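Local coordinates for uncharacterized protein DUF849 with a TIM barrel fold (Burkholderia xenovorans LB400, PDB 3E49) that probably acts as a zinc-dependent 3-keto-5-aminohexanoate cleavage enzyme of the beta-keto acid cleavage family, at residues V8-A13 / R278-V283; G59-D64 / H133-E138; E97-A102 / K160-N165; G120-L125 / G202-I207; D228-I233 / T299-K304. All blocks are in the same frame, centred on the assembly; numbering follows the deposited sequence.

All five contacts belong to one TIM barrel. Interaction 1 sets strand 10-13 against helix 273-286, tying the chain's penultimate helix to its first strand; interactions 2, 3 and 4 all lie within its span. Interaction 5 sets strand 229-235 against the last helix, 294-301; its segments alternate with those of interaction 1, the centres are about 16 Å apart, and Ile9 packs on Met300, Leu301 and Val230. Interaction 3 joins helices 95-105 and 152-163, touching interaction 2 (Gln63 NE2 to Arg98 O) and interaction 5 (Lys304 NZ to Asn165 O). Interactions 2 and 4 meet where Arg137 packs on Leu125. Segments of 2, 3 and 4 alternate pairwise along the chain.

Interaction 1. Residues V8-A13 / R278-V283; sequences VIITCA and RKIRQV
Lys279 NZ is gripped by two oxygens on one flank of helix 273-286, the same turn whose next two residues, Ile280 and Arg281, meet Ile10 of strand 10-13. One oxygen is Gln282 OE1, 3.0 Å from Lys279 NZ, with the ammonium tilted 28° from the amide's carbonyl plane; the other is the backbone O of Glu285 of a second subunit, which anchors this flank in the assembly. The contact with the strand is, by contrast, wholly apolar and rests on a single side chain. Ile10 stretches out with CG1 anti to the carbonyl carbon (chi1 -59°) and CD1 extended beyond it, so the terminal methyl is the part that arrives at the helix. There CD1 lies 3.5 Å from Arg281 CG, and the two side chains run at about a right angle, the methyl meeting the methylene part of the arginine. Its second neighbour is the branch methyl of Ile280, CG2, at 4.2 Å from Ile10 CD1; the longer CG1 arm of Ile280 leads away. Arg281 thus lends its aliphatic stem to the interface while its chain bends at chi3 and sends NH1 to the carbonyl O of Ala44, at the end of helix 31-44. Val277 and Ile284 of the same helix and Val254 of the adjacent strand also pack on Ile10. On the alternate face of the strand, Thr11 and Ala13 touch His50, a zinc ligand. The alternation, with inward residues toward the barrel interior and an outward isoleucine on a surrounding helix, is that of a TIM-barrel strand.

Interaction 2. Residues G59-D64 / H133-E138; sequences GRPTQD and HGWERE
The indole of Trp135 lies flat against backbone rather than against another ring: Arg60 CA sits 3.7 Å from the centroid of its six-membered ring, only 20° off the normal, a CH-pi contact over the face. Arg60 CB shares that face, 3.6 Å from Trp135 CE2. From there the arginine runs antiparallel to the tryptophan side chain and, bent at chi3 (63°), folds its guanidinium back over Trp135 CB, which is 3.6 Å from Arg60 NH2. The two planes stand 39° apart, so this is no parallel stack. Asp58 fixes both partners, its OD2 in a salt bridge with Arg60 NE and its backbone O accepting from Trp135 NE1. Pro61 CD comes obliquely to the ring, 3.7 Å from Trp135 CZ3, and Gly59 C lies 3.5 Å from Trp135 CZ2. The opposite face of the indole is backed by Glu136 CG; the carboxylate beyond takes the backbone N of His133 at OE2, 3.0 Å away. A tryptophan on the short helix 134-141 thereby pins the excursion that follows strand 48-54; the side chain of Pro61 lies about 6 Å from that of the zinc ligand His52, at the metal-bearing mouth of the TIM barrel.

Interaction 3. Residues E97-A102 / K160-N165; sequences ERLRPA and KTCGGN
Leu99 pushes its CD2 methyl against the sulfur of Cys162, the two atoms CD2 and SG being only 3.3 Å apart, a tight approach for carbon and sulfur. The leucine's first torsion, -91°, has slipped from the staggered value, in keeping with crowding here. Three residues on, Ala102 offers its methyl to the same sulfur, with CB 3.8 Å from Cys162 SG, so the thiol is seated between two side chains of one helical turn. Cys162 reaches this seat with SG anti to its carbonyl carbon (chi1 -65°), directed across to the neighbouring helix. The helices concerned, 95-105 and 152-163, belong to the outer layer of the TIM barrel, where the first follows strand 82-85 and the second leads into strand 168-173. Helix 95-105 is kinked where Pro101 brings no N-H to the preceding turn, and the carbonyl O of Arg98, which no longer receives the N of Ala102, takes Gln63 NE2. Toward the end of the other helix the polar part of the contact runs through a water. It donates to Ala102 O at 2.9 Å and accepts from Asn165 ND2, also at 2.9 Å, bridging the segments where no direct hydrogen bond does. Asn165 is itself positioned by its backbone N, 2.8 Å from Cys162 O, while its own carbonyl O receives Lys304 NZ from the chain's C-terminal part.

Interaction 4. Residues G120-L125 / G202-I207; sequences GLYPML and GLLGGI
A loop after barrel strand 195-201 meets the loop that follows the short strand 117-118; the first makes a type II beta turn, Leu203 to Gly206, that brings Leu204 against Gly120 of the second. The turn is closed by Gly206 N, 2.8 Å from Leu203 O, and has Gly205 at positive phi in its third position. Its central peptide leaves Leu204 O pointing outward, and Gly120 N donates to it across 2.9 Å. The N-H is nearly straight on the oxygen (169°), although the donor stands 35° out of the carbonyl plane. Beside this bond the leucine side chain leans over the other loop. With CG anti to the backbone N (chi1 177°), Leu204 reaches along the bare backbone of Gly120, its CG 4.2 Å from Gly120 CA and its CB 3.7 Å from Gly120 O. At the far end one methyl does the work: Leu204 CD2 lies 3.8 Å from Pro123 CG, the side chains at about a right angle, and 3.9 Å from Tyr122 OH. Pro123 in turn sets its CD over one face of the Tyr122 ring, near the rim. Phe152 and His184 of a third subunit pack on Leu204 and on the Tyr122-Pro123 pair respectively. The contact thus joins one nearly straight backbone bond to apolar contacts of Leu204, in a region that also packs against another subunit.

Interaction 5. Residues D228-I233 / T299-K304; sequences DYVWSI and TMLGLK
Apolar contact joins Val230 of strand 229-235 to Leu301 near the end of helix 294-301. Leu301 directs its CD2 at the valine's branch point, 4.0 Å from both Val230 CB and Val230 CG1, and the side chains cross at about a right angle. With CG1 anti to the backbone N (chi1 178°), Val230 has its second methyl beside that N, where CG2 rests 3.9 Å from the carbonyl O of Met300, a van der Waals touch. Met300, present as selenomethionine, runs alongside to pack on Ile9 and Asn253. Neighbouring residues of the strand point to its other side: Tyr229 and Trp231 line a pocket holding 2-ethoxyethanol, probably from the crystallisation liquor, so the strand alternates as TIM-barrel strands do, here with Val230 turned to the chain's last helix. Backbone hydrogen bonding is confined to each side of the contact. Val230 pairs with Phe195 and Val197 of the adjacent parallel strand. The helix closes in a Schellman motif, with Gly302 at positive phi (64°) and its N 3.3 Å from Thr299 O. Among side-chain hydrogen bonds, Arg168 NE, from outside the segments, meets Leu301 O.

Interaction 1. Residues V8-A13 / R278-V283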
# COMPACT_ATOMS: atom_id res chain seq x y z
N VAL A 8 -13.47 -4.57 21.64
CA VAL A 8 -13.32 -5.56 20.59
C VAL A 8 -14.41 -6.61 20.57
O VAL A 8 -14.58 -7.35 21.55
CB VAL A 8 -11.96 -6.27 20.73
CG1 VAL A 8 -11.68 -7.17 19.57
CG2 VAL A 8 -10.86 -5.21 20.87
N ILE A 9 -15.10 -6.70 19.45
CA ILE A 9 -16.09 -7.73 19.26
C ILE A 9 -15.39 -9.00 18.83
O ILE A 9 -14.77 -9.02 17.76
CB ILE A 9 -17.08 -7.40 18.15
CG1 ILE A 9 -17.84 -6.10 18.45
CG2 ILE A 9 -18.05 -8.59 17.93
CD1 ILE A 9 -18.52 -5.51 17.24
N ILE A 10 -15.54 -10.05 19.63
CA ILE A 10 -15.02 -11.37 19.25
C ILE A 10 -16.18 -12.20 18.68
O ILE A 10 -17.19 -12.41 19.37
CB ILE A 10 -14.44 -12.12 20.44
CG1 ILE A 10 -13.29 -11.31 21.08
CG2 ILE A 10 -14.09 -13.54 20.05
CD1 ILE A 10 -12.71 -11.93 22.33
N THR A 11 -16.04 -12.61 17.43
CA THR A 11 -16.97 -13.55 16.82
C THR A 11 -16.34 -14.94 16.89
O THR A 11 -15.12 -15.12 16.58
CB THR A 11 -17.29 -13.21 15.38
OG1 THR A 11 -18.01 -11.97 15.33
CG2 THR A 11 -18.12 -14.35 14.75
N CYS A 12 -17.15 -15.93 17.31
CA CYS A 12 -16.69 -17.30 17.30
C CYS A 12 -17.57 -18.15 16.35
O CYS A 12 -18.75 -18.28 16.56
CB CYS A 12 -16.68 -17.88 18.70
SG CYS A 12 -15.81 -19.46 18.71
N ALA A 13 -16.97 -18.70 15.30
CA ALA A 13 -17.63 -19.55 14.31
C ALA A 13 -17.34 -20.98 14.78
O ALA A 13 -16.25 -21.52 14.55
CB ALA A 13 -17.04 -19.31 12.94
N ARG A 278 -9.78 -17.55 24.08
CA ARG A 278 -8.77 -17.20 25.11
C ARG A 278 -7.46 -16.76 24.50
O ARG A 278 -6.81 -15.85 25.00
CB ARG A 278 -8.54 -18.35 26.09
CG ARG A 278 -9.73 -18.57 27.03
CD ARG A 278 -9.42 -19.53 28.17
NE ARG A 278 -9.17 -20.89 27.73
CZ ARG A 278 -10.08 -21.81 27.52
NH1 ARG A 278 -11.37 -21.55 27.74
NH2 ARG A 278 -9.70 -23.01 27.11
N LYS A 279 -7.06 -17.40 23.42
CA LYS A 279 -5.79 -17.08 22.78
C LYS A 279 -5.81 -15.66 22.23
O LYS A 279 -4.91 -14.89 22.50
CB LYS A 279 -5.44 -18.10 21.70
CG LYS A 279 -3.96 -18.21 21.34
CD LYS A 279 -3.18 -18.73 22.55
CE LYS A 279 -1.71 -18.90 22.29
NZ LYS A 279 -0.93 -18.91 23.59
N ILE A 280 -6.86 -15.29 21.51
CA ILE A 280 -6.93 -13.93 20.96
C ILE A 280 -7.09 -12.92 22.08
O ILE A 280 -6.62 -11.79 21.98
CB ILE A 280 -7.99 -13.76 19.84
CG1 ILE A 280 -7.68 -12.48 19.01
CG2 ILE A 280 -9.50 -13.80 20.41
CD1 ILE A 280 -6.27 -12.46 18.26
N ARG A 281 -7.71 -13.33 23.17
CA ARG A 281 -7.82 -12.46 24.30
C ARG A 281 -6.47 -12.13 24.97
O ARG A 281 -6.32 -11.05 25.52
CB ARG A 281 -8.88 -12.96 25.29
CG ARG A 281 -10.26 -12.73 24.77
CD ARG A 281 -11.22 -13.09 25.86
NE ARG A 281 -10.94 -12.31 27.06
CZ ARG A 281 -11.26 -12.70 28.29
NH1 ARG A 281 -11.80 -13.87 28.51
NH2 ARG A 281 -10.96 -11.94 29.30
N GLN A 282 -5.47 -12.98 24.83
CA GLN A 282 -4.13 -12.69 25.35
C GLN A 282 -3.56 -11.47 24.61
O GLN A 282 -2.98 -10.57 25.22
CB GLN A 282 -3.20 -13.90 25.11
CG GLN A 282 -3.48 -15.09 26.02
CD GLN A 282 -2.46 -16.24 25.90
OE1 GLN A 282 -1.76 -16.39 24.89
NE2 GLN A 282 -2.38 -17.06 26.94
N VAL A 283 -3.76 -11.45 23.30
CA VAL A 283 -3.39 -10.31 22.44
C VAL A 283 -4.20 -9.07 22.78
O VAL A 283 -3.65 -7.97 23.01
CB VAL A 283 -3.51 -10.67 20.96
CG1 VAL A 283 -3.15 -9.42 20.07
CG2 VAL A 283 -2.61 -11.87 20.65

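Interaction 2. Residues G59-D64 / H133-E138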
# COMPACT_ATOMS: atom_id res chain seq x y z
N GLY A 59 -22.02 -36.00 10.55
CA GLY A 59 -21.42 -34.67 10.55
C GLY A 59 -21.53 -33.87 9.26
O GLY A 59 -20.96 -32.78 9.17
N ARG A 60 -22.28 -34.33 8.26
CA ARG A 60 -22.36 -33.60 7.02
C ARG A 60 -23.11 -32.27 7.19
O ARG A 60 -24.00 -32.16 8.03
CB ARG A 60 -22.98 -34.44 5.91
CG ARG A 60 -24.49 -34.41 5.77
CD ARG A 60 -24.89 -35.08 4.43
NE ARG A 60 -24.50 -36.49 4.45
CZ ARG A 60 -24.21 -37.24 3.38
NH1 ARG A 60 -24.23 -36.72 2.15
NH2 ARG A 60 -23.86 -38.51 3.57
N PRO A 61 -22.72 -31.24 6.43
CA PRO A 61 -23.44 -30.00 6.50
C PRO A 61 -24.90 -30.17 6.12
O PRO A 61 -25.24 -30.95 5.20
CB PRO A 61 -22.74 -29.15 5.43
CG PRO A 61 -21.39 -29.64 5.39
CD PRO A 61 -21.55 -31.13 5.55
N THR A 62 -25.75 -29.42 6.82
CA THR A 62 -27.16 -29.38 6.55
C THR A 62 -27.77 -28.02 6.88
O THR A 62 -27.55 -27.50 7.97
CB THR A 62 -27.95 -30.45 7.35
OG1 THR A 62 -29.32 -30.34 6.97
CG2 THR A 62 -27.85 -30.28 8.84
N GLN A 63 -28.52 -27.47 5.94
CA GLN A 63 -29.24 -26.22 6.16
C GLN A 63 -30.75 -26.45 6.38
O GLN A 63 -31.56 -25.57 6.08
CB GLN A 63 -29.03 -25.26 5.00
CG GLN A 63 -27.74 -24.47 5.07
CD GLN A 63 -27.77 -23.44 6.17
OE1 GLN A 63 -27.52 -23.76 7.32
NE2 GLN A 63 -28.02 -22.18 5.81
N ASP A 64 -31.11 -27.62 6.92
CA ASP A 64 -32.50 -27.90 7.27
C ASP A 64 -32.80 -27.18 8.56
O ASP A 64 -32.17 -27.43 9.57
CB ASP A 64 -32.71 -29.43 7.44
CG ASP A 64 -34.19 -29.83 7.66
OD1 ASP A 64 -35.02 -28.98 8.03
OD2 ASP A 64 -34.51 -31.01 7.45
N HIS A 133 -16.45 -41.25 7.11
CA HIS A 133 -17.65 -41.30 6.29
C HIS A 133 -17.31 -40.98 4.88
O HIS A 133 -16.46 -40.16 4.62
CB HIS A 133 -18.69 -40.31 6.80
CG HIS A 133 -18.96 -40.42 8.26
ND1 HIS A 133 -19.98 -41.19 8.77
CD2 HIS A 133 -18.32 -39.88 9.32
CE1 HIS A 133 -19.97 -41.12 10.09
NE2 HIS A 133 -18.97 -40.33 10.45
N GLY A 134 -18.02 -41.61 3.96
CA GLY A 134 -17.76 -41.40 2.56
C GLY A 134 -17.97 -39.99 2.07
O GLY A 134 -17.26 -39.54 1.14
N TRP A 135 -18.91 -39.27 2.68
CA TRP A 135 -19.24 -37.94 2.19
C TRP A 135 -18.05 -36.99 2.32
O TRP A 135 -17.92 -36.07 1.54
CB TRP A 135 -20.48 -37.37 2.92
CG TRP A 135 -20.24 -36.97 4.34
CD1 TRP A 135 -20.48 -37.70 5.45
CD2 TRP A 135 -19.69 -35.73 4.78
NE1 TRP A 135 -20.11 -37.00 6.56
CE2 TRP A 135 -19.61 -35.79 6.18
CE3 TRP A 135 -19.25 -34.57 4.12
CZ2 TRP A 135 -19.12 -34.75 6.94
CZ3 TRP A 135 -18.76 -33.52 4.89
CH2 TRP A 135 -18.68 -33.62 6.27
N GLU A 136 -17.17 -37.25 3.28
CA GLU A 136 -16.06 -36.33 3.60
C GLU A 136 -15.08 -36.15 2.44
O GLU A 136 -14.75 -35.02 2.07
CB GLU A 136 -15.33 -36.81 4.86
CG GLU A 136 -16.20 -36.87 6.12
CD GLU A 136 -15.41 -37.29 7.34
OE1 GLU A 136 -14.67 -36.44 7.92
OE2 GLU A 136 -15.52 -38.47 7.77
N ARG A 137 -14.60 -37.26 1.88
CA ARG A 137 -13.65 -37.16 0.77
C ARG A 137 -14.31 -36.49 -0.43
O ARG A 137 -13.72 -35.64 -1.08
CB ARG A 137 -13.06 -38.53 0.39
CG ARG A 137 -12.22 -38.50 -0.88
CD ARG A 137 -11.51 -39.81 -1.11
NE ARG A 137 -10.47 -39.99 -0.10
CZ ARG A 137 -9.26 -39.45 -0.19
NH1 ARG A 137 -8.92 -38.69 -1.24
NH2 ARG A 137 -8.39 -39.65 0.79
N GLU A 138 -15.54 -36.89 -0.71
CA GLU A 138 -16.30 -36.33 -1.81
C GLU A 138 -16.49 -34.80 -1.63
O GLU A 138 -16.35 -34.03 -2.58
CB GLU A 138 -17.67 -37.03 -1.87

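Interaction 3. Residues E97-A102 / K160-N165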
# COMPACT_ATOMS: atom_id res chain seq x y z
N GLU A 97 -32.66 -23.49 -0.31
CA GLU A 97 -32.33 -24.32 0.82
C GLU A 97 -31.35 -23.58 1.74
O GLU A 97 -31.37 -23.76 2.96
CB GLU A 97 -31.71 -25.64 0.34
N ARG A 98 -30.49 -22.78 1.12
CA ARG A 98 -29.49 -22.01 1.85
C ARG A 98 -30.15 -21.00 2.79
O ARG A 98 -29.73 -20.86 3.93
CB ARG A 98 -28.48 -21.36 0.88
CG ARG A 98 -27.30 -22.28 0.55
CD ARG A 98 -26.49 -21.87 -0.69
NE ARG A 98 -25.59 -20.73 -0.46
CZ ARG A 98 -25.81 -19.46 -0.80
NH1 ARG A 98 -26.93 -19.09 -1.42
NH2 ARG A 98 -24.90 -18.54 -0.52
N LEU A 99 -31.22 -20.34 2.34
CA LEU A 99 -31.90 -19.33 3.14
C LEU A 99 -32.93 -19.78 4.16
O LEU A 99 -33.38 -18.96 4.96
CB LEU A 99 -32.58 -18.31 2.23
CG LEU A 99 -31.79 -17.07 1.82
CD1 LEU A 99 -32.52 -16.31 0.71
CD2 LEU A 99 -31.59 -16.16 3.06
N ARG A 100 -33.31 -21.05 4.18
CA ARG A 100 -34.38 -21.45 5.11
C ARG A 100 -34.16 -21.15 6.60
O ARG A 100 -35.06 -20.67 7.27
CB ARG A 100 -34.80 -22.90 4.90
CG ARG A 100 -35.58 -23.10 3.63
CD ARG A 100 -36.38 -24.39 3.66
NE ARG A 100 -37.11 -24.62 2.40
CZ ARG A 100 -36.73 -25.43 1.42
NH1 ARG A 100 -35.61 -26.15 1.52
NH2 ARG A 100 -37.47 -25.53 0.33
N PRO A 101 -32.97 -21.48 7.13
CA PRO A 101 -32.73 -21.18 8.53
C PRO A 101 -32.87 -19.69 8.90
O PRO A 101 -33.56 -19.36 9.87
CB PRO A 101 -31.29 -21.68 8.74
CG PRO A 101 -31.13 -22.74 7.73
CD PRO A 101 -31.85 -22.22 6.54
N ALA A 102 -32.27 -18.82 8.10
CA ALA A 102 -32.31 -17.39 8.36
C ALA A 102 -33.72 -16.86 8.21
O ALA A 102 -34.20 -16.08 9.06
CB ALA A 102 -31.38 -16.68 7.38
N LYS A 160 -33.13 -8.24 0.71
CA LYS A 160 -34.55 -7.88 0.80
C LYS A 160 -35.29 -8.80 1.75
O LYS A 160 -36.00 -8.34 2.64
CB LYS A 160 -35.19 -7.94 -0.60
CG LYS A 160 -36.70 -7.72 -0.61
N THR A 161 -35.09 -10.10 1.58
CA THR A 161 -35.83 -11.09 2.36
C THR A 161 -35.47 -11.09 3.84
O THR A 161 -36.33 -10.82 4.71
CB THR A 161 -35.64 -12.49 1.73
OG1 THR A 161 -36.13 -12.41 0.38
CG2 THR A 161 -36.43 -13.53 2.46
N CYS A 162 -34.21 -11.35 4.14
CA CYS A 162 -33.75 -11.37 5.53
C CYS A 162 -33.81 -9.96 6.12
O CYS A 162 -34.20 -9.79 7.25
CB CYS A 162 -32.35 -11.98 5.63
SG CYS A 162 -32.33 -13.70 5.16
N GLY A 163 -33.45 -8.97 5.32
CA GLY A 163 -33.49 -7.58 5.77
C GLY A 163 -34.87 -7.21 6.28
O GLY A 163 -35.00 -6.58 7.34
N GLY A 164 -35.89 -7.66 5.54
CA GLY A 164 -37.27 -7.45 5.93
C GLY A 164 -37.63 -8.03 7.28
O GLY A 164 -38.60 -7.60 7.90
N ASN A 165 -36.88 -9.01 7.77
CA ASN A 165 -37.19 -9.59 9.06
C ASN A 165 -36.37 -8.95 10.16
O ASN A 165 -36.29 -9.51 11.23
CB ASN A 165 -36.88 -11.10 9.07
CG ASN A 165 -37.71 -11.90 8.08
OD1 ASN A 165 -38.89 -11.62 7.89
ND2 ASN A 165 -37.09 -12.91 7.45
O HOH W 1 -34.37 -13.33 8.22

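Interaction 4. Residues G120-L125 / G202-I207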
# COMPACT_ATOMS: atom_id res chain seq x y z
N GLY A 120 -11.54 -23.77 -3.04
CA GLY A 120 -10.63 -24.88 -3.24
C GLY A 120 -10.33 -25.60 -1.95
O GLY A 120 -9.45 -25.18 -1.20
N LEU A 121 -11.07 -26.67 -1.68
CA LEU A 121 -10.91 -27.43 -0.45
C LEU A 121 -10.08 -28.69 -0.63
O LEU A 121 -9.54 -29.21 0.32
CB LEU A 121 -12.27 -27.80 0.13
CG LEU A 121 -13.29 -26.69 0.43
CD1 LEU A 121 -14.41 -27.32 1.20
CD2 LEU A 121 -12.70 -25.52 1.18
N TYR A 122 -9.99 -29.15 -1.87
CA TYR A 122 -9.26 -30.35 -2.25
C TYR A 122 -7.83 -30.43 -1.77
O TYR A 122 -7.33 -31.54 -1.57
CB TYR A 122 -9.33 -30.62 -3.77
CG TYR A 122 -8.80 -29.50 -4.64
CD1 TYR A 122 -9.66 -28.49 -5.12
CD2 TYR A 122 -7.46 -29.46 -5.01
CE1 TYR A 122 -9.20 -27.49 -5.88
CE2 TYR A 122 -6.98 -28.44 -5.79
CZ TYR A 122 -7.86 -27.47 -6.24
OH TYR A 122 -7.41 -26.46 -7.02
N PRO A 123 -7.11 -29.29 -1.64
CA PRO A 123 -5.75 -29.47 -1.10
C PRO A 123 -5.67 -30.07 0.31
O PRO A 123 -4.62 -30.57 0.70
CB PRO A 123 -5.18 -28.04 -1.13
CG PRO A 123 -5.90 -27.41 -2.25
CD PRO A 123 -7.32 -27.88 -2.03
N MSE A 124 -6.76 -29.99 1.08
CA MSE A 124 -6.81 -30.60 2.40
C MSE A 124 -6.65 -32.11 2.32
O MSE A 124 -6.26 -32.73 3.29
CB MSE A 124 -8.11 -30.24 3.11
CG MSE A 124 -8.13 -28.79 3.52
SE MSE A 124 -9.84 -28.27 4.37
CE MSE A 124 -10.88 -28.39 2.92
N LEU A 125 -6.96 -32.70 1.18
CA LEU A 125 -6.75 -34.14 1.00
C LEU A 125 -5.25 -34.52 1.06
O LEU A 125 -4.90 -35.69 1.14
CB LEU A 125 -7.33 -34.61 -0.33
CG LEU A 125 -8.83 -34.59 -0.46
CD1 LEU A 125 -9.21 -34.76 -1.89
CD2 LEU A 125 -9.44 -35.69 0.41
N GLY A 202 -6.97 -16.20 3.31
CA GLY A 202 -6.33 -17.48 3.34
C GLY A 202 -6.99 -18.68 2.75
O GLY A 202 -6.48 -19.76 2.92
N LEU A 203 -8.11 -18.51 2.07
CA LEU A 203 -8.80 -19.64 1.46
C LEU A 203 -8.47 -19.66 0.01
O LEU A 203 -8.51 -18.61 -0.62
CB LEU A 203 -10.30 -19.49 1.58
CG LEU A 203 -10.84 -19.47 3.01
CD1 LEU A 203 -12.35 -19.30 2.96
CD2 LEU A 203 -10.45 -20.76 3.77
N LEU A 204 -8.14 -20.84 -0.54
CA LEU A 204 -7.87 -20.96 -1.96
C LEU A 204 -9.16 -20.65 -2.69
O LEU A 204 -10.17 -21.31 -2.46
CB LEU A 204 -7.38 -22.38 -2.31
CG LEU A 204 -7.13 -22.65 -3.78
CD1 LEU A 204 -6.09 -21.71 -4.36
CD2 LEU A 204 -6.76 -24.12 -4.00
N GLY A 205 -9.12 -19.65 -3.56
CA GLY A 205 -10.31 -19.14 -4.24
C GLY A 205 -10.65 -17.73 -3.75
O GLY A 205 -11.40 -17.02 -4.39
N GLY A 206 -10.09 -17.35 -2.60
CA GLY A 206 -10.22 -16.00 -2.05
C GLY A 206 -8.85 -15.32 -1.97
O GLY A 206 -7.85 -15.82 -2.55
N ILE A 207 -8.81 -14.16 -1.33
CA ILE A 207 -7.53 -13.44 -1.15
C ILE A 207 -6.64 -14.20 -0.16
O ILE A 207 -7.14 -14.96 0.70
CB ILE A 207 -7.78 -11.99 -0.64
CG1 ILE A 207 -6.55 -11.12 -0.87
CG2 ILE A 207 -8.12 -12.04 0.80
CD1 ILE A 207 -6.83 -9.67 -0.55

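Interaction 5. Residues D228-I233 / T299-K304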
# COMPACT_ATOMS: atom_id res chain seq x y z
N ASP A 228 -18.88 4.24 8.20
CA ASP A 228 -20.12 3.45 8.20
C ASP A 228 -19.97 1.94 8.25
O ASP A 228 -20.92 1.24 8.02
CB ASP A 228 -20.95 3.79 6.96
CG ASP A 228 -21.58 5.15 7.04
OD1 ASP A 228 -21.43 5.81 8.08
OD2 ASP A 228 -22.24 5.56 6.05
N TYR A 229 -18.77 1.43 8.49
CA TYR A 229 -18.61 -0.00 8.57
C TYR A 229 -17.86 -0.38 9.83
O TYR A 229 -17.15 0.46 10.41
CB TYR A 229 -17.92 -0.54 7.31
CG TYR A 229 -16.41 -0.49 7.29
CD1 TYR A 229 -15.74 0.71 7.10
CD2 TYR A 229 -15.65 -1.65 7.42
CE1 TYR A 229 -14.35 0.75 7.08
CE2 TYR A 229 -14.29 -1.62 7.38
CZ TYR A 229 -13.64 -0.41 7.21
OH TYR A 229 -12.28 -0.40 7.17
N VAL A 230 -18.11 -1.60 10.29
CA VAL A 230 -17.45 -2.20 11.44
C VAL A 230 -16.64 -3.37 10.87
O VAL A 230 -17.18 -4.27 10.23
CB VAL A 230 -18.45 -2.67 12.45
CG1 VAL A 230 -17.75 -3.35 13.65
CG2 VAL A 230 -19.28 -1.46 12.91
N TRP A 231 -15.35 -3.36 11.14
CA TRP A 231 -14.44 -4.32 10.53
C TRP A 231 -14.10 -5.50 11.41
O TRP A 231 -13.76 -5.33 12.58
CB TRP A 231 -13.19 -3.55 10.19
CG TRP A 231 -12.15 -4.35 9.46
CD1 TRP A 231 -12.37 -5.38 8.59
CD2 TRP A 231 -10.75 -4.10 9.46
NE1 TRP A 231 -11.16 -5.81 8.07
CE2 TRP A 231 -10.16 -5.04 8.59
CE3 TRP A 231 -9.92 -3.18 10.11
CZ2 TRP A 231 -8.77 -5.08 8.37
CZ3 TRP A 231 -8.53 -3.25 9.90
CH2 TRP A 231 -7.99 -4.19 9.04
N SER A 232 -14.16 -6.71 10.83
CA SER A 232 -13.74 -7.89 11.56
C SER A 232 -12.83 -8.67 10.64
O SER A 232 -12.99 -8.68 9.44
CB SER A 232 -14.89 -8.76 12.00
OG SER A 232 -14.46 -9.78 12.87
N ILE A 233 -11.90 -9.33 11.26
CA ILE A 233 -10.90 -10.12 10.56
C ILE A 233 -11.09 -11.60 10.80
O ILE A 233 -11.23 -12.04 11.96
CB ILE A 233 -9.51 -9.71 11.07
CG1 ILE A 233 -9.11 -8.29 10.57
CG2 ILE A 233 -8.48 -10.70 10.52
CD1 ILE A 233 -9.70 -7.12 11.31
N THR A 299 -25.18 -2.76 20.09
CA THR A 299 -25.19 -1.31 19.89
C THR A 299 -24.27 -0.98 18.73
O THR A 299 -24.67 -0.30 17.79
CB THR A 299 -24.72 -0.56 21.15
OG1 THR A 299 -25.58 -0.88 22.26
CG2 THR A 299 -24.77 0.93 20.92
N MSE A 300 -23.06 -1.51 18.77
CA MSE A 300 -22.09 -1.25 17.70
C MSE A 300 -22.61 -1.67 16.31
O MSE A 300 -22.37 -0.97 15.30
CB MSE A 300 -20.79 -1.97 17.99
CG MSE A 300 -20.06 -1.41 19.19
SE MSE A 300 -18.74 -2.54 19.99
CE MSE A 300 -17.38 -2.29 18.60
N LEU A 301 -23.31 -2.79 16.27
CA LEU A 301 -23.83 -3.38 15.03
C LEU A 301 -25.27 -3.02 14.64
O LEU A 301 -25.74 -3.44 13.58
CB LEU A 301 -23.65 -4.89 15.08
CG LEU A 301 -22.20 -5.42 15.19
CD1 LEU A 301 -22.18 -6.95 15.29
CD2 LEU A 301 -21.37 -4.92 14.01
N GLY A 302 -25.97 -2.24 15.48
CA GLY A 302 -27.36 -1.81 15.25
C GLY A 302 -28.32 -2.99 15.23
O GLY A 302 -29.22 -3.04 14.41
N LEU A 303 -28.14 -3.95 16.14
CA LEU A 303 -28.91 -5.19 16.13
C LEU A 303 -30.30 -5.06 16.82
O LEU A 303 -30.49 -4.21 17.68
CB LEU A 303 -28.09 -6.32 16.74
CG LEU A 303 -26.79 -6.70 15.97
CD1 LEU A 303 -26.21 -7.93 16.63
CD2 LEU A 303 -27.07 -6.94 14.50
N LYS A 304 -31.25 -5.92 16.41
CA LYS A 304 -32.65 -5.81 16.88
C LYS A 304 -32.98 -6.30 18.30
O LYS A 304 -34.02 -5.93 18.86
CB LYS A 304 -33.57 -6.46 15.86
CG LYS A 304 -33.45 -7.97 15.72
CD LYS A 304 -34.43 -8.48 14.67
CE LYS A 304 -34.17 -9.93 14.36
NZ LYS A 304 -35.23 -10.57 13.48